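Local coordinates for protein tRNA threonylcarbamoyladenosine dehydratase (Escherichia coli, PDB 4D79) that catalyses the ATP-dependent dehydration of threonylcarbamoyladenosine at position 37 of tRNAs to its cyclic form, and can accept sulfur from a cysteine desulfurase in vitro, at residues 38-50 with 242-254; 148-160 with 200-212. All coordinates share one frame; numbering follows the deposited sequence. Where two conformers were deposited one is given.

Interaction 1. Residues 38-50 with 242-254; sequences IGGVGSWAAEALA and TMVTATFGFVAVS. With ATP (adenosine-5'-triphosphate), chain K.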
loop_
_atom_site.group_PDB
_atom_site.type_symbol
_atom_site.label_atom_id
_atom_site.label_comp_id
_atom_site.label_asym_id
_atom_site.label_seq_id
_atom_site.Cartn_x
_atom_site.Cartn_y
_atom_site.Cartn_z
ATOM N N ILE B 38 -1.875 13.936 6.328
ATOM C CA ILE B 38 -2.143 12.565 6.751
ATOM C C ILE B 38 -3.418 12.079 6.047
ATOM O O ILE B 38 -4.360 11.571 6.675
ATOM C CB ILE B 38 -2.231 12.503 8.293
ATOM C CG1 ILE B 38 -1.020 13.195 8.930
ATOM C CG2 ILE B 38 -2.304 11.070 8.796
ATOM C CD1 ILE B 38 0.307 12.667 8.437
ATOM N N GLY B 39 -3.424 12.156 4.722
ATOM C CA GLY B 39 -4.602 11.769 3.961
ATOM C C GLY B 39 -4.413 10.518 3.125
ATOM O O GLY B 39 -3.847 9.509 3.581
ATOM N N GLY B 40 -4.901 10.593 1.884
ATOM C CA GLY B 40 -4.922 9.438 1.007
ATOM C C GLY B 40 -3.538 8.897 0.725
ATOM O O GLY B 40 -3.361 7.687 0.543
ATOM N N VAL B 41 -2.540 9.771 0.729
ATOM C CA VAL B 41 -1.139 9.372 0.567
ATOM C C VAL B 41 -0.414 9.323 1.906
ATOM O O VAL B 41 0.249 8.331 2.232
ATOM C CB VAL B 41 -0.428 10.318 -0.424
ATOM C CG1 VAL B 41 1.045 10.039 -0.467
ATOM C CG2 VAL B 41 -1.003 10.158 -1.774
ATOM N N GLY B 42 -0.536 10.380 2.708
ATOM C CA GLY B 42 0.308 10.509 3.887
ATOM C C GLY B 42 -0.017 9.525 5.005
ATOM O O GLY B 42 0.870 9.173 5.790
ATOM N N SER B 43 -1.280 9.094 5.115
ATOM C CA SER B 43 -1.618 8.166 6.201
ATOM C C SER B 43 -0.903 6.839 6.008
ATOM O O SER B 43 -0.377 6.266 6.975
ATOM C CB SER B 43 -3.135 7.988 6.311
ATOM O OG SER B 43 -3.674 7.302 5.199
ATOM N N TRP B 44 -0.802 6.375 4.757
ATOM C CA TRP B 44 -0.064 5.156 4.465
ATOM C C TRP B 44 1.441 5.370 4.553
ATOM O O TRP B 44 2.157 4.464 4.980
ATOM C CB TRP B 44 -0.432 4.602 3.079
ATOM C CG TRP B 44 -1.871 4.490 2.918
ATOM C CD1 TRP B 44 -2.679 5.438 2.418
ATOM C CD2 TRP B 44 -2.723 3.387 3.292
ATOM N NE1 TRP B 44 -3.965 5.019 2.425
ATOM C CE2 TRP B 44 -4.036 3.761 2.953
ATOM C CE3 TRP B 44 -2.497 2.123 3.846
ATOM C CZ2 TRP B 44 -5.128 2.941 3.179
ATOM C CZ3 TRP B 44 -3.576 1.290 4.053
ATOM C CH2 TRP B 44 -4.878 1.701 3.727
ATOM N N ALA B 45 1.952 6.551 4.178
ATOM C CA ALA B 45 3.367 6.808 4.401
ATOM C C ALA B 45 3.691 6.687 5.891
ATOM O O ALA B 45 4.707 6.095 6.283
ATOM C CB ALA B 45 3.744 8.188 3.853
ATOM N N ALA B 46 2.831 7.251 6.738
ATOM C CA ALA B 46 3.085 7.223 8.166
ATOM C C ALA B 46 3.092 5.796 8.682
ATOM O O ALA B 46 3.959 5.424 9.495
ATOM C CB ALA B 46 2.041 8.072 8.895
ATOM N N GLU B 47 2.131 4.986 8.208
ATOM C CA GLU B 47 2.074 3.565 8.520
ATOM C C GLU B 47 3.371 2.869 8.130
ATOM O O GLU B 47 3.963 2.127 8.919
ATOM C CB GLU B 47 0.880 2.921 7.802
ATOM C CG GLU B 47 0.719 1.419 8.022
ATOM C CD GLU B 47 -0.082 1.083 9.260
ATOM O OE1 GLU B 47 -0.495 2.035 9.962
ATOM O OE2 GLU B 47 -0.329 -0.131 9.503
ATOM N N ALA B 48 3.828 3.103 6.914
ATOM C CA ALA B 48 5.022 2.424 6.434
ATOM C C ALA B 48 6.273 2.823 7.236
ATOM O O ALA B 48 7.150 1.976 7.497
ATOM C CB ALA B 48 5.212 2.738 4.960
ATOM N N LEU B 49 6.386 4.094 7.609
ATOM C CA LEU B 49 7.520 4.528 8.437
ATOM C C LEU B 49 7.527 3.807 9.783
ATOM O O LEU B 49 8.562 3.332 10.246
ATOM C CB LEU B 49 7.456 6.023 8.660
ATOM C CG LEU B 49 7.664 6.898 7.452
ATOM C CD1 LEU B 49 7.256 8.326 7.824
ATOM C CD2 LEU B 49 9.064 6.839 6.948
ATOM N N ALA B 50 6.371 3.751 10.435
ATOM C CA ALA B 50 6.272 3.068 11.703
ATOM C C ALA B 50 6.658 1.591 11.579
ATOM O O ALA B 50 7.377 1.048 12.441
ATOM C CB ALA B 50 4.854 3.231 12.249
ATOM N N THR B 242 -7.481 3.188 -2.663
ATOM C CA THR B 242 -6.417 2.801 -1.736
ATOM C C THR B 242 -5.211 2.234 -2.470
ATOM O O THR B 242 -4.062 2.568 -2.152
ATOM C CB THR B 242 -6.944 1.766 -0.731
ATOM O OG1 THR B 242 -7.822 2.438 0.181
ATOM C CG2 THR B 242 -5.772 1.126 0.057
ATOM N N MET B 243 -5.458 1.343 -3.443
ATOM C CA MET B 243 -4.361 0.623 -4.074
ATOM C C MET B 243 -3.361 1.572 -4.709
ATOM O O MET B 243 -2.171 1.244 -4.787
ATOM C CB MET B 243 -4.899 -0.353 -5.137
ATOM C CG MET B 243 -5.766 -1.466 -4.575
ATOM S SD MET B 243 -7.467 -0.973 -4.236
ATOM C CE MET B 243 -8.069 -0.778 -5.922
ATOM N N VAL B 244 -3.824 2.732 -5.184
ATOM C CA VAL B 244 -2.954 3.736 -5.787
ATOM C C VAL B 244 -2.462 4.735 -4.748
ATOM O O VAL B 244 -1.260 4.988 -4.658
ATOM C CB VAL B 244 -3.675 4.429 -6.971
ATOM C CG1 VAL B 244 -2.889 5.621 -7.499
ATOM C CG2 VAL B 244 -3.896 3.428 -8.104
ATOM N N THR B 245 -3.357 5.328 -3.938
ATOM C CA THR B 245 -2.913 6.405 -3.060
ATOM C C THR B 245 -1.944 5.873 -2.015
ATOM O O THR B 245 -0.925 6.511 -1.744
ATOM C CB THR B 245 -4.106 7.147 -2.418
ATOM O OG1 THR B 245 -4.789 6.294 -1.505
ATOM C CG2 THR B 245 -5.112 7.651 -3.483
ATOM N N ALA B 246 -2.190 4.656 -1.501
ATOM C CA ALA B 246 -1.253 4.056 -0.553
ATOM C C ALA B 246 0.075 3.758 -1.226
ATOM O O ALA B 246 1.140 3.904 -0.605
ATOM C CB ALA B 246 -1.816 2.767 0.043
ATOM N N THR B 247 0.037 3.300 -2.479
ATOM C CA THR B 247 1.298 3.002 -3.132
ATOM C C THR B 247 2.112 4.271 -3.384
ATOM O O THR B 247 3.341 4.195 -3.359
ATOM C CB THR B 247 1.052 2.204 -4.412
ATOM O OG1 THR B 247 0.418 0.977 -4.061
ATOM C CG2 THR B 247 2.358 1.836 -5.097
ATOM N N PHE B 248 1.459 5.418 -3.658
ATOM C CA PHE B 248 2.182 6.692 -3.680
ATOM C C PHE B 248 2.963 6.886 -2.369
ATOM O O PHE B 248 4.153 7.177 -2.376
ATOM C CB PHE B 248 1.212 7.842 -3.899
ATOM C CG PHE B 248 1.019 8.254 -5.334
ATOM C CD1 PHE B 248 0.314 7.448 -6.238
ATOM C CD2 PHE B 248 1.446 9.504 -5.777
ATOM C CE1 PHE B 248 0.091 7.848 -7.566
ATOM C CE2 PHE B 248 1.207 9.917 -7.107
ATOM C CZ PHE B 248 0.532 9.068 -8.003
ATOM N N GLY B 249 2.301 6.678 -1.234
ATOM C CA GLY B 249 2.958 6.854 0.041
ATOM C C GLY B 249 4.056 5.841 0.271
ATOM O O GLY B 249 5.104 6.180 0.838
ATOM N N PHE B 250 3.835 4.578 -0.152
ATOM C CA PHE B 250 4.850 3.547 0.027
ATOM C C PHE B 250 6.064 3.799 -0.857
ATOM O O PHE B 250 7.213 3.610 -0.412
ATOM C CB PHE B 250 4.289 2.144 -0.252
ATOM C CG PHE B 250 3.258 1.693 0.719
ATOM C CD1 PHE B 250 3.116 2.299 1.953
ATOM C CD2 PHE B 250 2.416 0.630 0.398
ATOM C CE1 PHE B 250 2.166 1.882 2.834
ATOM C CE2 PHE B 250 1.456 0.203 1.302
ATOM C CZ PHE B 250 1.337 0.796 2.496
ATOM N N VAL B 251 5.841 4.254 -2.095
ATOM C CA VAL B 251 6.969 4.572 -2.962
ATOM C C VAL B 251 7.744 5.769 -2.407
ATOM O O VAL B 251 8.985 5.800 -2.437
ATOM C CB VAL B 251 6.489 4.816 -4.396
ATOM C CG1 VAL B 251 7.579 5.484 -5.233
ATOM C CG2 VAL B 251 6.030 3.515 -5.038
ATOM N N ALA B 252 7.035 6.769 -1.885
ATOM C CA ALA B 252 7.724 7.896 -1.250
ATOM C C ALA B 252 8.625 7.440 -0.091
ATOM O O ALA B 252 9.764 7.898 0.027
ATOM C CB ALA B 252 6.706 8.924 -0.768
ATOM N N VAL B 253 8.126 6.561 0.781
ATOM C CA VAL B 253 8.931 6.079 1.921
ATOM C C VAL B 253 10.136 5.285 1.442
ATOM O O VAL B 253 11.273 5.541 1.864
ATOM C CB VAL B 253 8.049 5.275 2.886
ATOM C CG1 VAL B 253 8.818 4.550 3.930
ATOM C CG2 VAL B 253 7.065 6.229 3.557
ATOM N N SER B 254 9.926 4.364 0.502
ATOM C CA SER B 254 11.026 3.558 -0.010
ATOM C C SER B 254 12.099 4.429 -0.644
ATOM O O SER B 254 13.300 4.160 -0.485
ATOM C CB SER B 254 10.534 2.545 -1.027
ATOM O OG SER B 254 9.852 1.450 -0.412
HETATM P PG ATP K . -11.317 15.805 1.481
HETATM O O1G ATP K . -12.545 15.308 0.758
HETATM O O2G ATP K . -11.459 15.875 2.983
HETATM O O3G ATP K . -10.669 17.006 0.832
HETATM P PB ATP K . -8.722 14.682 1.739
HETATM O O1B ATP K . -8.142 16.037 1.404
HETATM O O2B ATP K . -8.581 14.069 3.122
HETATM O O3B ATP K . -10.260 14.614 1.262
HETATM P PA ATP K . -6.566 13.517 0.350
HETATM O O1A ATP K . -6.349 14.505 -0.791
HETATM O O2A ATP K . -6.311 12.053 0.105
HETATM O O3A ATP K . -8.123 13.607 0.714
HETATM O "O5'" ATP K . -5.780 13.991 1.693
HETATM C "C5'" ATP K . -4.953 15.168 1.779
HETATM C "C4'" ATP K . -4.465 15.537 3.187
HETATM O "O4'" ATP K . -3.450 16.590 3.182
HETATM C "C3'" ATP K . -5.594 16.050 4.073
HETATM O "O3'" ATP K . -5.707 15.291 5.288
HETATM C "C2'" ATP K . -5.202 17.483 4.380
HETATM O "O2'" ATP K . -5.669 17.911 5.651
HETATM C "C1'" ATP K . -3.684 17.480 4.306
HETATM N N9 ATP K . -3.153 18.878 4.223
HETATM C C8 ATP K . -3.603 19.787 3.320
HETATM N N7 ATP K . -2.986 20.991 3.450
HETATM C C5 ATP K . -2.125 20.867 4.463
HETATM C C6 ATP K . -1.159 21.780 5.086
HETATM N N6 ATP K . -1.065 23.032 4.633
HETATM N N1 ATP K . -0.419 21.352 6.111
HETATM C C2 ATP K . -0.546 20.091 6.583
HETATM N N3 ATP K . -1.413 19.196 6.058
HETATM C C4 ATP K . -2.225 19.499 4.996
#
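Trp44 lies across Ala246 where helices 42-50 and 242-254 pack, their axes 7.3 Å apart at a crossing angle of -47°. CB of Ala246 sits over one face of the five-membered ring, 3.5 Å from its centroid, a CH-pi contact. CG of Trp44 is anti to its carbonyl carbon (chi1 -51°), which lays the indole among Thr242, Thr245, Ala246 and Phe250 as a knob in a hole. CZ2 of Trp44 meets CG2 of Thr242 at 3.7 Å, while NE1 donates to the carbonyl of Arg72. Replacing Trp44 by an alanine would probably open a gap over Ala246 and cost the Arg72 carbonyl its indole donor.

The backbones come closest at Gly249. Its CA is 4.4 Å from CA of Ala45, and a CB there would clash with O of Val41. CD2 of Leu49 packs on CG1 of Val253 at 3.8 Å. Beyond it the contact ends: Ser254 is partly exposed and packs on Met243 of the second subunit.

At the other end, Thr245 OG1 donates to Gly40 O (2.9 Å) from above the carbonyl plane. N of Gly40 donates to O2A of ATP at 2.7 Å. The turn at Gly39 and Gly40, leading into helix 42-50, is consistent with the glycine-rich nucleotide-binding turn of Rossmann-like ThiF-family proteins.

Interaction 2. Residues 148-160 with 200-212; sequences PLVTTGGAGGQID and GVDCVFSTEALVY. With K (potassium ion), chain I; GOL (glycerol), chain L.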
loop_
_atom_site.group_PDB
_atom_site.type_symbol
_atom_site.label_atom_id
_atom_site.label_comp_id
_atom_site.label_asym_id
_atom_site.label_seq_id
_atom_site.Cartn_x
_atom_site.Cartn_y
_atom_site.Cartn_z
ATOM N N PRO B 148 16.157 17.098 3.189
ATOM C CA PRO B 148 15.714 15.985 2.327
ATOM C C PRO B 148 14.201 15.908 2.275
ATOM O O PRO B 148 13.515 15.903 3.298
ATOM C CB PRO B 148 16.324 14.737 2.984
ATOM C CG PRO B 148 17.492 15.270 3.777
ATOM C CD PRO B 148 17.055 16.633 4.269
ATOM N N LEU B 149 13.690 15.878 1.071
ATOM C CA LEU B 149 12.264 15.961 0.833
ATOM C C LEU B 149 11.891 15.041 -0.306
ATOM O O LEU B 149 12.599 14.966 -1.312
ATOM C CB LEU B 149 11.848 17.377 0.453
ATOM C CG LEU B 149 10.448 17.625 -0.114
ATOM C CD1 LEU B 149 9.468 17.678 0.982
ATOM C CD2 LEU B 149 10.451 18.892 -0.936
ATOM N N VAL B 150 10.742 14.412 -0.179
ATOM C CA VAL B 150 10.096 13.769 -1.315
ATOM C C VAL B 150 8.658 14.251 -1.344
ATOM O O VAL B 150 7.978 14.285 -0.313
ATOM C CB VAL B 150 10.206 12.229 -1.285
ATOM C CG1 VAL B 150 9.684 11.608 0.010
ATOM C CG2 VAL B 150 9.498 11.635 -2.526
ATOM N N THR B 151 8.215 14.704 -2.508
ATOM C CA THR B 151 6.857 15.182 -2.656
ATOM C C THR B 151 6.083 14.180 -3.502
ATOM O O THR B 151 6.645 13.265 -4.106
ATOM C CB THR B 151 6.807 16.594 -3.276
ATOM O OG1 THR B 151 5.454 17.105 -3.248
ATOM C CG2 THR B 151 7.288 16.583 -4.716
ATOM N N THR B 152 4.775 14.341 -3.491
ATOM C CA THR B 152 3.873 13.444 -4.180
ATOM C C THR B 152 2.950 14.291 -5.030
ATOM O O THR B 152 2.459 15.326 -4.575
ATOM C CB THR B 152 3.088 12.555 -3.188
ATOM O OG1 THR B 152 2.452 13.369 -2.197
ATOM C CG2 THR B 152 4.018 11.566 -2.458
ATOM N N GLY B 153 2.748 13.884 -6.275
ATOM C CA GLY B 153 1.765 14.534 -7.108
ATOM C C GLY B 153 0.371 14.055 -6.743
ATOM O O GLY B 153 0.136 13.460 -5.690
ATOM N N GLY B 154 -0.565 14.281 -7.657
ATOM C CA GLY B 154 -1.935 13.885 -7.411
ATOM C C GLY B 154 -2.075 12.387 -7.600
ATOM O O GLY B 154 -1.655 11.833 -8.619
ATOM N N ALA B 155 -2.642 11.724 -6.598
ATOM C CA ALA B 155 -2.860 10.288 -6.656
ATOM C C ALA B 155 -4.300 9.963 -7.030
ATOM O O ALA B 155 -4.622 8.792 -7.284
ATOM C CB ALA B 155 -2.513 9.645 -5.303
ATOM N N GLY B 156 -5.155 10.966 -7.068
ATOM C CA GLY B 156 -6.522 10.747 -7.497
ATOM C C GLY B 156 -6.612 10.541 -8.997
ATOM O O GLY B 156 -5.695 10.849 -9.757
ATOM N N GLY B 157 -7.745 9.986 -9.430
ATOM C CA GLY B 157 -7.970 9.758 -10.844
ATOM C C GLY B 157 -7.052 8.745 -11.469
ATOM O O GLY B 157 -6.782 8.821 -12.666
ATOM N N GLN B 158 -6.539 7.795 -10.680
ATOM C CA GLN B 158 -5.602 6.805 -11.177
ATOM C C GLN B 158 -5.975 5.445 -10.602
ATOM O O GLN B 158 -6.388 5.352 -9.438
ATOM C CB GLN B 158 -4.165 7.223 -10.826
ATOM C CG GLN B 158 -3.784 8.388 -11.750
ATOM C CD GLN B 158 -2.622 9.090 -11.339
ATOM O OE1 GLN B 158 -1.666 9.164 -12.092
ATOM N NE2 GLN B 158 -2.644 9.640 -10.127
ATOM N N ILE B 159 -5.854 4.402 -11.421
ATOM C CA ILE B 159 -6.234 3.048 -11.008
ATOM C C ILE B 159 -5.091 2.049 -11.034
ATOM O O ILE B 159 -5.262 0.944 -10.495
ATOM C CB ILE B 159 -7.395 2.499 -11.866
ATOM C CG1 ILE B 159 -6.948 2.196 -13.298
ATOM C CG2 ILE B 159 -8.555 3.472 -11.860
ATOM C CD1 ILE B 159 -7.994 1.381 -14.114
ATOM N N ASP B 160 -3.946 2.368 -11.635
ATOM C CA ASP B 160 -2.887 1.383 -11.852
ATOM C C ASP B 160 -1.648 1.622 -10.973
ATOM O O ASP B 160 -0.793 2.451 -11.320
ATOM C CB ASP B 160 -2.500 1.395 -13.329
ATOM C CG ASP B 160 -1.491 0.326 -13.684
ATOM O OD1 ASP B 160 -1.032 -0.442 -12.801
ATOM O OD2 ASP B 160 -1.152 0.274 -14.879
ATOM N N GLY B 200 15.241 20.133 -8.977
ATOM C CA GLY B 200 15.910 19.612 -7.799
ATOM C C GLY B 200 14.938 19.211 -6.716
ATOM O O GLY B 200 15.215 19.411 -5.532
ATOM N N VAL B 201 13.780 18.684 -7.092
ATOM C CA VAL B 201 12.779 18.205 -6.143
ATOM C C VAL B 201 12.297 16.831 -6.623
ATOM O O VAL B 201 11.827 16.697 -7.756
ATOM C CB VAL B 201 11.585 19.172 -6.018
ATOM C CG1 VAL B 201 10.558 18.621 -5.044
ATOM C CG2 VAL B 201 12.017 20.595 -5.567
ATOM N N ASP B 202 12.358 15.827 -5.753
ATOM C CA ASP B 202 11.975 14.460 -6.106
ATOM C C ASP B 202 10.474 14.323 -5.928
ATOM O O ASP B 202 9.942 14.685 -4.877
ATOM C CB ASP B 202 12.644 13.377 -5.247
ATOM C CG ASP B 202 14.148 13.308 -5.402
ATOM O OD1 ASP B 202 14.685 13.836 -6.396
ATOM O OD2 ASP B 202 14.815 12.684 -4.517
ATOM N N CYS B 203 9.798 13.757 -6.929
ATOM C CA CYS B 203 8.340 13.736 -6.948
ATOM C C CYS B 203 7.812 12.349 -7.330
ATOM O O CYS B 203 8.185 11.804 -8.371
ATOM C CB CYS B 203 7.798 14.767 -7.923
ATOM S SG CYS B 203 5.992 14.924 -7.795
ATOM N N VAL B 204 6.922 11.805 -6.502
ATOM C CA VAL B 204 6.218 10.575 -6.838
ATOM C C VAL B 204 5.024 10.926 -7.730
ATOM O O VAL B 204 4.211 11.792 -7.391
ATOM C CB VAL B 204 5.738 9.850 -5.575
ATOM C CG1 VAL B 204 5.037 8.510 -5.968
ATOM C CG2 VAL B 204 6.895 9.608 -4.577
ATOM N N PHE B 205 4.924 10.267 -8.870
ATOM C CA PHE B 205 3.839 10.489 -9.817
ATOM C C PHE B 205 3.576 9.176 -10.537
ATOM O O PHE B 205 4.239 8.175 -10.286
ATOM C CB PHE B 205 4.197 11.598 -10.823
ATOM C CG PHE B 205 5.071 11.109 -11.923
ATOM C CD1 PHE B 205 6.374 10.745 -11.665
ATOM C CD2 PHE B 205 4.593 10.982 -13.211
ATOM C CE1 PHE B 205 7.195 10.228 -12.676
ATOM C CE2 PHE B 205 5.414 10.476 -14.222
ATOM C CZ PHE B 205 6.702 10.097 -13.954
ATOM N N SER B 206 2.582 9.180 -11.424
ATOM C CA SER B 206 2.278 8.022 -12.244
ATOM C C SER B 206 2.175 8.394 -13.716
ATOM O O SER B 206 1.663 9.457 -14.060
ATOM C CB SER B 206 1.016 7.364 -11.751
ATOM O OG SER B 206 0.620 6.371 -12.671
ATOM N N THR B 207 2.689 7.522 -14.585
ATOM C CA THR B 207 2.578 7.735 -16.023
ATOM C C THR B 207 1.180 7.469 -16.542
ATOM O O THR B 207 0.928 7.743 -17.710
ATOM C CB THR B 207 3.538 6.846 -16.807
ATOM O OG1 THR B 207 3.406 5.487 -16.379
ATOM C CG2 THR B 207 4.987 7.314 -16.586
ATOM N N GLU B 208 0.294 6.936 -15.708
ATOM C CA GLU B 208 -1.066 6.628 -16.133
ATOM C C GLU B 208 -1.838 7.908 -16.465
ATOM O O GLU B 208 -1.759 8.908 -15.742
ATOM C CB GLU B 208 -1.770 5.856 -15.005
ATOM C CG GLU B 208 -3.213 5.482 -15.292
ATOM C CD GLU B 208 -3.923 4.925 -14.063
ATOM O OE1 GLU B 208 -3.262 4.668 -13.026
ATOM O OE2 GLU B 208 -5.163 4.834 -14.117
ATOM N N ALA B 209 -2.615 7.862 -17.543
ATOM C CA ALA B 209 -3.464 8.992 -17.902
ATOM C C ALA B 209 -4.592 9.134 -16.885
ATOM O O ALA B 209 -5.141 8.144 -16.409
ATOM C CB ALA B 209 -4.036 8.798 -19.304
ATOM N N LEU B 210 -4.970 10.369 -16.588
ATOM C CA LEU B 210 -5.988 10.613 -15.574
ATOM C C LEU B 210 -7.347 10.107 -16.013
ATOM O O LEU B 210 -7.739 10.232 -17.183
ATOM C CB LEU B 210 -6.102 12.103 -15.257
ATOM C CG LEU B 210 -5.525 12.615 -13.952
ATOM C CD1 LEU B 210 -4.102 12.144 -13.802
ATOM C CD2 LEU B 210 -5.627 14.119 -13.952
ATOM N N VAL B 211 -8.066 9.571 -15.030
ATOM C CA VAL B 211 -9.429 9.079 -15.150
ATOM C C VAL B 211 -10.308 10.137 -14.509
ATOM O O VAL B 211 -10.257 10.334 -13.285
ATOM C CB VAL B 211 -9.599 7.724 -14.446
ATOM C CG1 VAL B 211 -11.034 7.228 -14.595
ATOM C CG2 VAL B 211 -8.607 6.708 -14.997
ATOM N N TYR B 212 -11.142 10.792 -15.325
ATOM C CA TYR B 212 -11.970 11.901 -14.884
ATOM C C TYR B 212 -13.188 11.405 -14.126
ATOM O O TYR B 212 -13.504 10.213 -14.160
ATOM C CB TYR B 212 -12.363 12.783 -16.085
ATOM C CG TYR B 212 -11.208 13.692 -16.438
ATOM C CD1 TYR B 212 -10.033 13.182 -16.993
ATOM C CD2 TYR B 212 -11.275 15.064 -16.176
ATOM C CE1 TYR B 212 -8.947 14.028 -17.264
ATOM C CE2 TYR B 212 -10.210 15.901 -16.440
ATOM C CZ TYR B 212 -9.057 15.384 -17.000
ATOM O OH TYR B 212 -7.998 16.214 -17.245
HETATM K K K I . -0.579 10.368 -13.886
HETATM C C1 GOL L . 15.191 18.590 -1.864
HETATM O O1 GOL L . 15.763 19.176 -0.702
HETATM C C2 GOL L . 15.829 17.221 -2.130
HETATM O O2 GOL L . 15.550 16.315 -1.094
HETATM C C3 GOL L . 15.323 16.570 -3.412
HETATM O O3 GOL L . 13.925 16.473 -3.343
HETATM O O HOH W 1 13.966 12.786 -2.069
HETATM O O HOH W 2 0.505 11.342 -11.269
HETATM O O HOH W 3 -1.317 5.141 -11.478
#
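Strands 149-152 and 202-206 run parallel, joined by hydrogen bonds from Thr151 N to Asp202 O, Val204 N to Thr151 O (2.8 Å) and Gly153 N to Val204 O (2.8 Å). Farther on, Val211 N donates to Gly157 O. On one face of the sheet, CG2 of Val150 meets CG2 of Val204 at 3.9 Å, and Thr152 lies alongside Val204. On the other, in the conformer given, CG2 of Thr151 touches CB of Cys203 at 3.7 Å, while its hydroxyl bonds to Asp127.

Beyond the strands, Glu208 reaches out extended, with CG anti to the backbone N (chi1 179°). Its OE2 takes Ile159 N on the syn lone pair at 2.8 Å. Its OE1 takes Asp160 N from above the carboxylate plane. Together these bonds fix the carboxylate's rotation. A water joins OE1 to Ser206 OG and Asp160 O.

Gln158 slides past Glu208 in the opposite direction. Its OE1 binds the potassium ion at 2.4 Å, and its NE2 donates to Gly154 O (2.8 Å), which sets the turn of the amide. Ser206 O, Glu208 O, a water and Gln174 complete the site. The potassium ion is thus held by neutral oxygens, and the Glu208 carboxylate is left to bind backbone amides.

Overall arrangement
From the N terminus, the chain enters interaction 1 at 38-50, in the glycine-rich turn and helix after strand 32-36. It then builds much of the sheet and reaches 148-160. Strand 164-168 and helix 176-189 lie in the loop that interaction 2 closes when 200-212 returns. The chain then runs to helix 242-266, which closes the larger loop of interaction 1. Interaction 2 is therefore nested within interaction 1. The two also touch: Phe248 packs on Val204 and Gly154, and Val244 on Gln158 and Ile159. Helix 242-266 thus ties the nucleotide-binding turn to strand 202-206 and to the loop after strand 149-152, which contributes to the potassium site. Both contacts also meet the second subunit.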